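Local coordinates for imelysin (Bacteroides ovatus ATCC 8483, PDB 3OYV), which probably takes part in iron uptake at the bacterial outer membrane, although it is named as an imelysin peptidase, at residues Y117-R122 with P179-N184; D124-I129 with K170-I175; I129-N134 with E286-G291; N301-P306 with G343-E348. All blocks are in the same frame, centred on the assembly; numbering follows the deposited sequence.

Overall arrangement
Contacts 1, 2 and 3 follow one another along helix 121-137: contact 1 at its start, contact 2 in its middle, and contact 3 beyond, with Ile129 common to the last two, whose centres lie about 12 Å apart. Contact 4 sits about 17 Å from contact 1, centre to centre, yet the two touch where Ser118 OG hydrogen-bonds Glu348 OE2 at 2.7 Å. Contacts 2, 3 and 4 appear to border one pocket, occupied by a glycerol and an unidentified ligand, probably from the crystallisation liquor; the Tyr125 side chain is about 4 Å from the latter. In one of two Glu286 conformers, OE2 comes within 4.0 Å of Asp303 OD2, two like charges facing the same site.

Contact 1. Residues Y117-R122 with P179-N184; sequences YSWHSR and PQPFRN
Pro181 lies flat on the indole of Trp119: its CG sits 3.6 Å from the centroid of the Trp119 six-membered ring, almost on the ring normal, a CH-pi contact. Beside this CH-pi contact the Gln180 amide is used from both ends. Its NE2 gives a nearly straight bond to Trp119 O (2.9 Å), reaching a lone pair in the carbonyl plane. Its OE1 accepts from Arg122 NH1 at 3.0 Å, less ideally, because the donor stands well above the amide carbonyl plane; the guanidinium and amide planes are 68° apart. The bend at chi2 of Gln180 (71°) places the amide between Trp119 O and Arg122. The segments join the loop leading into helix 121-137, and its first residues, to the loop between helices 158-177 and 189-214, where a cis peptide precedes Pro181. A water ties the two backbones, accepting from Arg122 N and Phe182 N and lying 2.9 Å from Gln180 OE1. Arg122 NH2 also holds Gln176 O.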
loop_
_atom_site.group_PDB
_atom_site.type_symbol
_atom_site.label_atom_id
_atom_site.label_comp_id
_atom_site.label_asym_id
_atom_site.label_seq_id
_atom_site.Cartn_x
_atom_site.Cartn_y
_atom_site.Cartn_z
ATOM N N TYR A 117 2.448 -11.302 -9.247
ATOM C CA TYR A 117 3.700 -11.977 -9.468
ATOM C C TYR A 117 4.006 -12.891 -8.297
ATOM O O TYR A 117 4.594 -13.956 -8.465
ATOM C CB TYR A 117 4.873 -11.026 -9.614
ATOM C CG TYR A 117 4.807 -9.943 -10.644
ATOM C CD1 TYR A 117 4.312 -10.162 -11.924
ATOM C CD2 TYR A 117 5.254 -8.678 -10.353
ATOM C CE1 TYR A 117 4.307 -9.150 -12.856
ATOM C CE2 TYR A 117 5.283 -7.665 -11.289
ATOM C CZ TYR A 117 4.786 -7.900 -12.544
ATOM O OH TYR A 117 4.799 -6.861 -13.452
ATOM N N SER A 118 3.611 -12.451 -7.097
ATOM C CA SER A 118 3.856 -13.174 -5.856
ATOM C C SER A 118 2.608 -13.920 -5.353
ATOM O O SER A 118 2.580 -14.423 -4.230
ATOM C CB SER A 118 4.349 -12.184 -4.792
ATOM O OG SER A 118 3.447 -11.139 -4.651
ATOM N N TRP A 119 1.552 -13.944 -6.170
ATOM C CA TRP A 119 0.227 -14.502 -5.788
ATOM C C TRP A 119 -0.267 -13.889 -4.476
ATOM O O TRP A 119 -0.844 -14.554 -3.606
ATOM C CB TRP A 119 0.271 -16.027 -5.699
ATOM C CG TRP A 119 0.267 -16.756 -6.997
ATOM C CD1 TRP A 119 0.536 -16.257 -8.222
ATOM C CD2 TRP A 119 -0.018 -18.138 -7.181
ATOM N NE1 TRP A 119 0.440 -17.233 -9.167
ATOM C CE2 TRP A 119 0.085 -18.401 -8.555
ATOM C CE3 TRP A 119 -0.391 -19.180 -6.313
ATOM C CZ2 TRP A 119 -0.136 -19.690 -9.096
ATOM C CZ3 TRP A 119 -0.642 -20.459 -6.859
ATOM C CH2 TRP A 119 -0.512 -20.692 -8.237
ATOM N N HIS A 120 -0.003 -12.608 -4.331
ATOM C CA HIS A 120 -0.226 -11.874 -3.085
ATOM C C HIS A 120 -1.435 -10.931 -3.144
ATOM O O HIS A 120 -1.714 -10.204 -2.191
ATOM C CB HIS A 120 1.109 -11.147 -2.784
ATOM C CG HIS A 120 1.073 -10.208 -1.630
ATOM N ND1 HIS A 120 0.951 -10.640 -0.327
ATOM C CD2 HIS A 120 1.199 -8.868 -1.581
ATOM C CE1 HIS A 120 0.950 -9.585 0.474
ATOM N NE2 HIS A 120 1.127 -8.498 -0.265
ATOM N N SER A 121 -2.156 -10.891 -4.262
ATOM C CA SER A 121 -3.235 -9.896 -4.425
ATOM C C SER A 121 -4.285 -9.979 -3.314
ATOM O O SER A 121 -4.683 -8.961 -2.784
ATOM C CB SER A 121 -3.917 -9.987 -5.815
ATOM O OG SER A 121 -4.589 -11.195 -6.021
ATOM N N ARG A 122 -4.768 -11.184 -2.998
ATOM C CA ARG A 122 -5.765 -11.300 -1.936
ATOM C C ARG A 122 -5.281 -10.651 -0.639
ATOM O O ARG A 122 -5.990 -9.892 -0.012
ATOM C CB ARG A 122 -6.126 -12.765 -1.672
ATOM C CG ARG A 122 -7.020 -13.377 -2.742
ATOM C CD ARG A 122 -7.038 -14.900 -2.714
ATOM N NE ARG A 122 -7.498 -15.413 -1.416
ATOM C CZ ARG A 122 -6.723 -15.792 -0.408
ATOM N NH1 ARG A 122 -5.405 -15.803 -0.502
ATOM N NH2 ARG A 122 -7.284 -16.186 0.747
ATOM N N PRO A 179 -10.872 -17.643 -4.172
ATOM C CA PRO A 179 -9.905 -18.733 -4.155
ATOM C C PRO A 179 -8.489 -18.247 -4.530
ATOM O O PRO A 179 -8.321 -17.427 -5.434
ATOM C CB PRO A 179 -10.464 -19.742 -5.200
ATOM C CG PRO A 179 -11.906 -19.421 -5.281
ATOM C CD PRO A 179 -12.027 -17.931 -5.046
ATOM N N GLN A 180 -7.506 -18.748 -3.813
ATOM C CA GLN A 180 -6.116 -18.385 -4.048
ATOM C C GLN A 180 -5.594 -19.088 -5.295
ATOM O O GLN A 180 -5.751 -20.292 -5.419
ATOM C CB GLN A 180 -5.270 -18.778 -2.820
ATOM C CG GLN A 180 -3.761 -18.705 -2.968
ATOM C CD GLN A 180 -3.212 -17.302 -3.051
ATOM O OE1 GLN A 180 -3.965 -16.311 -3.069
ATOM N NE2 GLN A 180 -1.885 -17.200 -3.050
ATOM N N PRO A 181 -4.942 -18.353 -6.217
ATOM C CA PRO A 181 -4.766 -16.912 -6.268
ATOM C C PRO A 181 -5.890 -16.246 -7.035
ATOM O O PRO A 181 -6.450 -16.817 -7.964
ATOM C CB PRO A 181 -3.449 -16.786 -7.037
ATOM C CG PRO A 181 -3.521 -17.950 -8.026
ATOM C CD PRO A 181 -4.178 -19.050 -7.284
ATOM N N PHE A 182 -6.165 -15.007 -6.701
ATOM C CA PHE A 182 -7.190 -14.233 -7.400
ATOM C C PHE A 182 -6.936 -14.255 -8.902
ATOM O O PHE A 182 -7.874 -14.377 -9.685
ATOM C CB PHE A 182 -7.240 -12.790 -6.845
ATOM C CG PHE A 182 -8.010 -11.814 -7.670
ATOM C CD1 PHE A 182 -9.298 -12.078 -8.125
ATOM C CD2 PHE A 182 -7.456 -10.562 -7.939
ATOM C CE1 PHE A 182 -9.968 -11.123 -8.869
ATOM C CE2 PHE A 182 -8.118 -9.617 -8.674
ATOM C CZ PHE A 182 -9.387 -9.893 -9.156
ATOM N N ARG A 183 -5.687 -14.135 -9.333
ATOM C CA ARG A 183 -5.419 -14.064 -10.763
ATOM C C ARG A 183 -5.945 -15.271 -11.545
ATOM O O ARG A 183 -6.243 -15.132 -12.726
ATOM C CB ARG A 183 -3.927 -13.866 -11.015
ATOM C CG ARG A 183 -3.565 -13.783 -12.483
ATOM C CD ARG A 183 -2.110 -13.807 -12.630
ATOM N NE ARG A 183 -1.633 -13.644 -13.994
ATOM C CZ ARG A 183 -1.152 -14.624 -14.768
ATOM N NH1 ARG A 183 -1.162 -15.885 -14.388
ATOM N NH2 ARG A 183 -0.693 -14.333 -15.978
ATOM N N ASN A 184 -6.067 -16.426 -10.895
ATOM C CA ASN A 184 -6.592 -17.636 -11.563
ATOM C C ASN A 184 -8.079 -17.855 -11.349
ATOM O O ASN A 184 -8.629 -18.867 -11.806
ATOM C CB ASN A 184 -5.846 -18.907 -11.116
ATOM C CG ASN A 184 -4.420 -18.966 -11.621
ATOM O OD1 ASN A 184 -4.053 -18.211 -12.486
ATOM N ND2 ASN A 184 -3.608 -19.872 -11.055
HETATM O O HOH W 1 -4.068 -13.915 -4.635
#

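Contact 2. Residues D124-I129 with K170-I175; sequences DYTNNI and KAAKAI
Ile175 packs against three residues of helix 121-137 at once. Its CD1 reaches Ile129 CG1 at 3.7 Å, its CG2 lies 4.1 Å from Tyr125 CB, and the same CG2 comes within 3.3 Å of Thr126 OG1, a close fit of methyl against hydroxyl oxygen. On the next turn Ile129 CG2, anti to its own backbone N, is directed at Ala172 and touches its CB at 4.1 Å. The small side chains of Ala171 and Ala172 let the helices approach to 8.9 Å between segment axes, running antiparallel at 175°. Farther out, Leu201 and Cys198 of helix 189-214 back Ala171 and Ile175, extending the buried helical layer. Thr126 OG1 is taken up by Arg122 O and by Gln176 NE2. An alanine at this point removes the hydroxyl, which would probably leave Gln176 NE2 and Arg122 O without their partner and open a gap beside Ile175 CG2. Across the two segments the join is purely van der Waals, and the buried hydroxyl finds its polar partners outside the apolar seam.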
loop_
_atom_site.group_PDB
_atom_site.type_symbol
_atom_site.label_atom_id
_atom_site.label_comp_id
_atom_site.label_asym_id
_atom_site.label_seq_id
_atom_site.Cartn_x
_atom_site.Cartn_y
_atom_site.Cartn_z
ATOM N N ASP A 124 -2.774 -8.531 -0.138
ATOM C CA ASP A 124 -2.566 -7.115 -0.371
ATOM C C ASP A 124 -3.876 -6.359 -0.148
ATOM O O ASP A 124 -3.966 -5.438 0.669
ATOM C CB ASP A 124 -2.040 -7.004 -1.807
ATOM C CG ASP A 124 -1.887 -5.590 -2.329
ATOM O OD1 ASP A 124 -2.185 -4.583 -1.664
ATOM O OD2 ASP A 124 -1.414 -5.478 -3.499
ATOM N N TYR A 125 -4.912 -6.767 -0.873
ATOM C CA TYR A 125 -6.156 -6.000 -0.868
ATOM C C TYR A 125 -6.842 -6.105 0.493
ATOM O O TYR A 125 -7.475 -5.147 0.947
ATOM C CB TYR A 125 -7.115 -6.419 -1.989
ATOM C CG TYR A 125 -6.527 -6.522 -3.394
ATOM C CD1 TYR A 125 -5.311 -5.917 -3.753
ATOM C CD2 TYR A 125 -7.203 -7.259 -4.359
ATOM C CE1 TYR A 125 -4.774 -6.092 -5.023
ATOM C CE2 TYR A 125 -6.681 -7.425 -5.618
ATOM C CZ TYR A 125 -5.470 -6.838 -5.959
ATOM O OH TYR A 125 -4.971 -7.086 -7.233
ATOM N N THR A 126 -6.707 -7.265 1.135
ATOM C CA THR A 126 -7.228 -7.460 2.484
ATOM C C THR A 126 -6.524 -6.516 3.464
ATOM O O THR A 126 -7.176 -5.870 4.297
ATOM C CB THR A 126 -7.087 -8.916 2.937
ATOM O OG1 THR A 126 -7.751 -9.766 2.015
ATOM C CG2 THR A 126 -7.685 -9.156 4.314
ATOM N N ASN A 127 -5.192 -6.409 3.348
ATOM C CA ASN A 127 -4.447 -5.442 4.174
ATOM C C ASN A 127 -4.896 -4.021 3.948
ATOM O O ASN A 127 -4.952 -3.227 4.880
ATOM C CB ASN A 127 -2.941 -5.568 3.923
ATOM C CG ASN A 127 -2.321 -6.751 4.631
ATOM O OD1 ASN A 127 -2.890 -7.304 5.575
ATOM N ND2 ASN A 127 -1.141 -7.166 4.164
ATOM N N ASN A 128 -5.257 -3.692 2.710
ATOM C CA ASN A 128 -5.803 -2.377 2.434
ATOM C C ASN A 128 -7.102 -2.135 3.241
ATOM O O ASN A 128 -7.354 -1.042 3.744
ATOM C CB ASN A 128 -6.126 -2.162 0.947
ATOM C CG ASN A 128 -4.918 -2.246 -0.011
ATOM O OD1 ASN A 128 -5.147 -2.487 -1.196
ATOM N ND2 ASN A 128 -3.683 -2.060 0.462
ATOM N N ILE A 129 -7.929 -3.167 3.343
ATOM C CA ILE A 129 -9.158 -3.050 4.143
ATOM C C ILE A 129 -8.809 -2.944 5.643
ATOM O O ILE A 129 -9.436 -2.180 6.377
ATOM C CB ILE A 129 -10.146 -4.194 3.857
ATOM C CG1 ILE A 129 -10.545 -4.231 2.367
ATOM C CG2 ILE A 129 -11.365 -4.062 4.763
ATOM C CD1 ILE A 129 -11.089 -2.960 1.806
ATOM N N LYS A 170 -16.821 -7.572 6.615
ATOM C CA LYS A 170 -17.341 -8.343 5.519
ATOM C C LYS A 170 -16.518 -8.153 4.230
ATOM O O LYS A 170 -16.336 -9.134 3.488
ATOM C CB LYS A 170 -18.768 -8.000 5.313
ATOM C CG LYS A 170 -19.391 -8.874 4.312
ATOM C CD LYS A 170 -20.773 -8.392 4.114
ATOM C CE LYS A 170 -21.417 -9.050 2.951
ATOM N NZ LYS A 170 -22.742 -8.455 2.721
ATOM N N ALA A 171 -15.965 -6.967 4.000
ATOM C CA ALA A 171 -15.075 -6.749 2.850
ATOM C C ALA A 171 -13.783 -7.552 2.988
ATOM O O ALA A 171 -13.342 -8.200 2.028
ATOM C CB ALA A 171 -14.812 -5.265 2.643
ATOM N N ALA A 172 -13.142 -7.502 4.152
ATOM C CA ALA A 172 -11.934 -8.278 4.358
ATOM C C ALA A 172 -12.162 -9.773 4.140
ATOM O O ALA A 172 -11.402 -10.460 3.446
ATOM C CB ALA A 172 -11.320 -7.995 5.735
ATOM N N LYS A 173 -13.229 -10.306 4.720
ATOM C CA LYS A 173 -13.493 -11.729 4.586
ATOM C C LYS A 173 -13.887 -12.065 3.140
ATOM O O LYS A 173 -13.529 -13.128 2.662
ATOM C CB LYS A 173 -14.571 -12.172 5.589
ATOM C CG LYS A 173 -14.874 -13.670 5.599
ATOM C CD LYS A 173 -13.657 -14.543 5.906
ATOM C CE LYS A 173 -14.063 -15.922 6.480
ATOM N NZ LYS A 173 -15.077 -16.649 5.663
ATOM N N ALA A 174 -14.618 -11.193 2.463
ATOM C CA ALA A 174 -14.982 -11.474 1.058
ATOM C C ALA A 174 -13.737 -11.564 0.158
ATOM O O ALA A 174 -13.638 -12.449 -0.695
ATOM C CB ALA A 174 -15.924 -10.431 0.524
ATOM N N ILE A 175 -12.754 -10.697 0.389
ATOM C CA ILE A 175 -11.518 -10.765 -0.415
ATOM C C ILE A 175 -10.784 -12.063 -0.097
ATOM O O ILE A 175 -10.313 -12.766 -0.997
ATOM C CB ILE A 175 -10.652 -9.542 -0.171
ATOM C CG1 ILE A 175 -11.349 -8.267 -0.674
ATOM C CG2 ILE A 175 -9.269 -9.738 -0.871
ATOM C CD1 ILE A 175 -10.769 -6.970 -0.095
#

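Contact 3. Residues I129-N134 with E286-G291; sequences IYSIRN and EAFLFG
Ser131 and Ala287 meet beside a ligand-occupied pocket whose lining includes Glu286: its OE1 hydrogen-bonds a glycerol, and an unidentified ligand lies close by, both probably from the crystallisation liquor. Ser131 OG accepts from Ala287 N at 2.9 Å, with an N-H...O angle of 154°. The hydroxyl stands anti to the serine's own backbone N (chi1 -170°), which carries it away from helix 121-137 toward the loop. The same oxygen is hydrogen-bonded to Lys284 O, so one hydroxyl serves a carbonyl and an amide of the chain just beyond helix 265-283. Ala287 CB nestles against the helix, 3.6 Å from Ile132 N and 4.0 Å from Ile132 CG1. Phe288 CE1 approaches Ser131 OG to 3.8 Å, while the Phe288 ring makes an edge-to-face contact with Tyr242 of helix 223-261. The end of Glu286 leads away from Ser131, and its OE1 makes a salt bridge with Lys93. Thus helix 121-137 holds a pocket-lining loop from much later in the chain, within the mainly helical imelysin fold.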
loop_
_atom_site.group_PDB
_atom_site.type_symbol
_atom_site.label_atom_id
_atom_site.label_comp_id
_atom_site.label_asym_id
_atom_site.label_seq_id
_atom_site.Cartn_x
_atom_site.Cartn_y
_atom_site.Cartn_z
ATOM N N ILE A 129 -7.929 -3.167 3.343
ATOM C CA ILE A 129 -9.158 -3.050 4.143
ATOM C C ILE A 129 -8.809 -2.944 5.643
ATOM O O ILE A 129 -9.436 -2.180 6.377
ATOM C CB ILE A 129 -10.146 -4.194 3.857
ATOM C CG1 ILE A 129 -10.545 -4.231 2.367
ATOM C CG2 ILE A 129 -11.365 -4.062 4.763
ATOM C CD1 ILE A 129 -11.089 -2.960 1.806
ATOM N N TYR A 130 -7.795 -3.687 6.091
ATOM C CA TYR A 130 -7.350 -3.535 7.469
ATOM C C TYR A 130 -6.808 -2.153 7.768
ATOM O O TYR A 130 -6.877 -1.727 8.906
ATOM C CB TYR A 130 -6.337 -4.613 7.848
ATOM C CG TYR A 130 -6.942 -5.988 7.963
ATOM C CD1 TYR A 130 -8.218 -6.155 8.490
ATOM C CD2 TYR A 130 -6.245 -7.119 7.562
ATOM C CE1 TYR A 130 -8.788 -7.408 8.608
ATOM C CE2 TYR A 130 -6.811 -8.393 7.685
ATOM C CZ TYR A 130 -8.076 -8.507 8.208
ATOM O OH TYR A 130 -8.644 -9.757 8.330
ATOM N N SER A 131 -6.321 -1.443 6.755
ATOM C CA SER A 131 -5.968 -0.033 6.937
ATOM C C SER A 131 -7.177 0.798 7.386
ATOM O O SER A 131 -7.083 1.637 8.306
ATOM C CB SER A 131 -5.351 0.546 5.668
ATOM O OG SER A 131 -4.795 1.837 5.905
ATOM N N ILE A 132 -8.323 0.517 6.775
ATOM C CA ILE A 132 -9.565 1.177 7.178
ATOM C C ILE A 132 -9.935 0.787 8.628
ATOM O O ILE A 132 -10.296 1.656 9.445
ATOM C CB ILE A 132 -10.743 0.793 6.244
ATOM C CG1 ILE A 132 -10.442 1.223 4.813
ATOM C CG2 ILE A 132 -12.055 1.389 6.765
ATOM C CD1 ILE A 132 -11.498 0.697 3.802
ATOM N N ARG A 133 -9.853 -0.500 8.939
ATOM C CA ARG A 133 -10.074 -0.947 10.300
ATOM C C ARG A 133 -9.205 -0.173 11.281
ATOM O O ARG A 133 -9.696 0.337 12.284
ATOM C CB ARG A 133 -9.789 -2.430 10.417
ATOM C CG ARG A 133 -10.096 -2.973 11.805
ATOM C CD ARG A 133 -9.320 -4.229 12.075
ATOM N NE ARG A 133 -7.873 -4.019 12.004
ATOM C CZ ARG A 133 -6.985 -4.981 12.129
ATOM N NH1 ARG A 133 -7.393 -6.241 12.344
ATOM N NH2 ARG A 133 -5.686 -4.713 12.039
ATOM N N ASN A 134 -7.909 -0.102 10.999
ATOM C CA ASN A 134 -6.994 0.607 11.890
ATOM C C ASN A 134 -7.383 2.055 12.079
ATOM O O ASN A 134 -7.377 2.570 13.201
ATOM C CB ASN A 134 -5.566 0.497 11.385
ATOM C CG ASN A 134 -5.014 -0.919 11.450
ATOM O OD1 ASN A 134 -5.660 -1.843 11.986
ATOM N ND2 ASN A 134 -3.817 -1.112 10.909
ATOM N N GLU A 286 -2.757 2.206 3.218
ATOM C CA GLU A 286 -3.435 2.746 2.036
ATOM C C GLU A 286 -4.787 3.403 2.296
ATOM O O GLU A 286 -5.329 4.003 1.388
ATOM C CB GLU A 286 -3.504 1.730 0.902
ATOM C CG GLU A 286 -2.133 1.314 0.375
ATOM C CD GLU A 286 -2.180 0.356 -0.812
ATOM O OE1 GLU A 286 -3.106 0.442 -1.663
ATOM O OE2 GLU A 286 -1.289 -0.489 -0.898
ATOM N N ALA A 287 -5.304 3.348 3.532
ATOM C CA ALA A 287 -6.448 4.178 3.929
ATOM C C ALA A 287 -6.062 5.613 4.275
ATOM O O ALA A 287 -6.940 6.432 4.512
ATOM C CB ALA A 287 -7.241 3.535 5.087
ATOM N N PHE A 288 -4.757 5.929 4.306
ATOM C CA PHE A 288 -4.292 7.274 4.571
ATOM C C PHE A 288 -3.323 7.749 3.501
ATOM O O PHE A 288 -2.220 8.226 3.801
ATOM C CB PHE A 288 -3.773 7.511 6.008
ATOM C CG PHE A 288 -2.977 6.392 6.628
ATOM C CD1 PHE A 288 -3.609 5.358 7.281
ATOM C CD2 PHE A 288 -1.594 6.465 6.712
ATOM C CE1 PHE A 288 -2.897 4.375 7.962
ATOM C CE2 PHE A 288 -0.864 5.509 7.373
ATOM C CZ PHE A 288 -1.502 4.450 8.019
ATOM N N LEU A 289 -3.755 7.656 2.240
ATOM C CA LEU A 289 -2.983 8.194 1.114
ATOM C C LEU A 289 -3.271 9.689 0.952
ATOM O O LEU A 289 -3.891 10.137 -0.025
ATOM C CB LEU A 289 -3.268 7.407 -0.163
ATOM C CG LEU A 289 -2.824 5.939 -0.186
ATOM C CD1 LEU A 289 -3.441 5.152 -1.359
ATOM C CD2 LEU A 289 -1.284 5.829 -0.217
ATOM N N PHE A 290 -2.852 10.458 1.955
ATOM C CA PHE A 290 -2.946 11.899 1.943
ATOM C C PHE A 290 -1.732 12.494 2.614
ATOM O O PHE A 290 -0.949 11.791 3.237
ATOM C CB PHE A 290 -4.242 12.409 2.620
ATOM C CG PHE A 290 -4.272 12.259 4.117
ATOM C CD1 PHE A 290 -4.782 11.104 4.706
ATOM C CD2 PHE A 290 -3.854 13.284 4.923
ATOM C CE1 PHE A 290 -4.841 11.009 6.095
ATOM C CE2 PHE A 290 -3.886 13.186 6.298
ATOM C CZ PHE A 290 -4.394 12.063 6.880
ATOM N N GLY A 291 -1.550 13.801 2.462
ATOM C CA GLY A 291 -0.385 14.456 3.011
ATOM C C GLY A 291 0.850 14.029 2.244
ATOM O O GLY A 291 0.783 13.822 1.026
#

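Contact 4. Residues N301-P306 with G343-E348; sequences NMDSWP and GFHTLE
The GxHxxE signature of the imelysin family is met by Gly343, His345 and Glu348, packed against Met302 to Trp305. The backbones join where Phe344 N donates to Met302 O at 2.8 Å. Next along, His345 ND1 gives a nearly straight bond (2.8 Å) to Glu348 OE1, one turn further on in helix 343-351; it lies in the imidazole plane, which fixes the ring's rotation. This His-carboxylate pair opens on the pocket: His345 NE2 hydrogen-bonds the unidentified ligand, and Asp303, bound to Arg279 by a salt bridge, bonds the glycerol through OD2. The six-membered ring of Trp305 turns its edge to the face of His345, its centroid 5.3 Å from that of the His345 ring and the planes at 65°, while Trp305 NE1 is held by Ala112 O. With a leucine in place of His345, Glu348 OE1 would probably lose its nitrogen donor and the ligand its hydrogen bond. A water accepts from His345 N (2.9 Å) and lies 2.8 Å from Ser304 O.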
loop_
_atom_site.group_PDB
_atom_site.type_symbol
_atom_site.label_atom_id
_atom_site.label_comp_id
_atom_site.label_asym_id
_atom_site.label_seq_id
_atom_site.Cartn_x
_atom_site.Cartn_y
_atom_site.Cartn_z
ATOM N N ASN A 301 5.994 6.858 -7.005
ATOM C CA ASN A 301 7.420 6.489 -6.912
ATOM C C ASN A 301 7.665 5.235 -6.079
ATOM O O ASN A 301 8.684 4.576 -6.254
ATOM C CB ASN A 301 8.225 7.664 -6.360
ATOM C CG ASN A 301 8.679 8.607 -7.428
ATOM O OD1 ASN A 301 8.495 8.350 -8.600
ATOM N ND2 ASN A 301 9.298 9.723 -7.022
HETATM N N MSE A 302 6.734 4.935 -5.193
HETATM C CA MSE A 302 6.849 3.773 -4.311
HETATM C C MSE A 302 6.058 2.552 -4.759
HETATM O O MSE A 302 6.374 1.425 -4.362
HETATM C CB MSE A 302 6.424 4.178 -2.921
HETATM C CG MSE A 302 7.380 5.204 -2.348
HETATM SE SE MSE A 302 6.938 5.682 -0.491
HETATM C CE MSE A 302 7.399 4.100 0.435
ATOM N N ASP A 303 5.005 2.766 -5.554
ATOM C CA ASP A 303 4.004 1.716 -5.720
ATOM C C ASP A 303 3.205 1.782 -7.010
ATOM O O ASP A 303 2.023 1.482 -7.011
ATOM C CB ASP A 303 3.029 1.760 -4.529
ATOM C CG ASP A 303 2.218 0.480 -4.365
ATOM O OD1 ASP A 303 2.768 -0.632 -4.559
ATOM O OD2 ASP A 303 1.023 0.610 -4.006
ATOM N N SER A 304 3.832 2.128 -8.134
ATOM C CA SER A 304 3.085 2.151 -9.364
ATOM C C SER A 304 2.654 0.774 -9.780
ATOM O O SER A 304 3.367 -0.214 -9.581
ATOM C CB SER A 304 3.892 2.755 -10.527
ATOM O OG SER A 304 3.995 4.153 -10.404
ATOM N N TRP A 305 1.484 0.727 -10.406
ATOM C CA TRP A 305 0.962 -0.472 -11.054
ATOM C C TRP A 305 -0.058 0.001 -12.084
ATOM O O TRP A 305 -0.904 0.807 -11.744
ATOM C CB TRP A 305 0.310 -1.443 -10.055
ATOM C CG TRP A 305 -0.166 -2.667 -10.749
ATOM C CD1 TRP A 305 -1.431 -2.930 -11.182
ATOM C CD2 TRP A 305 0.644 -3.738 -11.214
ATOM N NE1 TRP A 305 -1.467 -4.122 -11.821
ATOM C CE2 TRP A 305 -0.203 -4.646 -11.860
ATOM C CE3 TRP A 305 2.000 -4.045 -11.101
ATOM C CZ2 TRP A 305 0.260 -5.824 -12.419
ATOM C CZ3 TRP A 305 2.466 -5.206 -11.655
ATOM C CH2 TRP A 305 1.606 -6.097 -12.303
ATOM N N PRO A 306 0.015 -0.478 -13.332
ATOM C CA PRO A 306 0.934 -1.438 -13.930
ATOM C C PRO A 306 2.326 -0.867 -14.165
ATOM O O PRO A 306 2.545 0.313 -13.978
ATOM C CB PRO A 306 0.265 -1.778 -15.266
ATOM C CG PRO A 306 -0.491 -0.605 -15.604
ATOM C CD PRO A 306 -1.012 -0.046 -14.305
ATOM N N GLY A 343 9.664 1.049 -7.632
ATOM C CA GLY A 343 8.687 0.759 -6.618
ATOM C C GLY A 343 8.575 -0.691 -6.243
ATOM O O GLY A 343 9.238 -1.577 -6.804
ATOM N N PHE A 344 7.651 -0.939 -5.307
ATOM C CA PHE A 344 7.460 -2.276 -4.785
ATOM C C PHE A 344 7.216 -3.335 -5.869
ATOM O O PHE A 344 7.677 -4.461 -5.758
ATOM C CB PHE A 344 6.299 -2.308 -3.809
ATOM C CG PHE A 344 6.628 -1.847 -2.404
ATOM C CD1 PHE A 344 7.472 -2.619 -1.622
ATOM C CD2 PHE A 344 6.046 -0.700 -1.857
ATOM C CE1 PHE A 344 7.718 -2.273 -0.338
ATOM C CE2 PHE A 344 6.297 -0.343 -0.540
ATOM C CZ PHE A 344 7.173 -1.122 0.214
ATOM N N HIS A 345 6.414 -2.994 -6.888
ATOM C CA HIS A 345 6.063 -3.991 -7.860
ATOM C C HIS A 345 7.186 -4.304 -8.857
ATOM O O HIS A 345 7.234 -5.383 -9.406
ATOM C CB HIS A 345 4.754 -3.655 -8.539
ATOM C CG HIS A 345 3.614 -3.651 -7.579
ATOM N ND1 HIS A 345 3.210 -4.785 -6.899
ATOM C CD2 HIS A 345 2.801 -2.653 -7.180
ATOM C CE1 HIS A 345 2.191 -4.472 -6.114
ATOM N NE2 HIS A 345 1.942 -3.179 -6.250
ATOM N N THR A 346 8.085 -3.362 -9.073
ATOM C CA THR A 346 9.295 -3.650 -9.856
ATOM C C THR A 346 10.198 -4.598 -9.090
ATOM O O THR A 346 10.699 -5.560 -9.651
ATOM C CB THR A 346 10.040 -2.364 -10.283
ATOM O OG1 THR A 346 9.196 -1.630 -11.165
ATOM C CG2 THR A 346 11.311 -2.743 -11.027
ATOM N N LEU A 347 10.389 -4.350 -7.794
ATOM C CA LEU A 347 11.149 -5.320 -7.008
ATOM C C LEU A 347 10.465 -6.663 -6.975
ATOM O O LEU A 347 11.122 -7.682 -7.058
ATOM C CB LEU A 347 11.382 -4.774 -5.627
ATOM C CG LEU A 347 12.466 -5.432 -4.815
ATOM C CD1 LEU A 347 13.767 -5.649 -5.593
ATOM C CD2 LEU A 347 12.698 -4.537 -3.546
ATOM N N GLU A 348 9.140 -6.639 -6.864
ATOM C CA GLU A 348 8.380 -7.882 -6.915
ATOM C C GLU A 348 8.671 -8.682 -8.203
ATOM O O GLU A 348 8.896 -9.900 -8.169
ATOM C CB GLU A 348 6.870 -7.564 -6.800
ATOM C CG GLU A 348 5.961 -8.761 -6.566
ATOM C CD GLU A 348 4.492 -8.425 -6.833
ATOM O OE1 GLU A 348 4.203 -7.319 -7.313
ATOM O OE2 GLU A 348 3.657 -9.320 -6.605
HETATM O O HOH W 2 5.830 -0.488 -8.186
#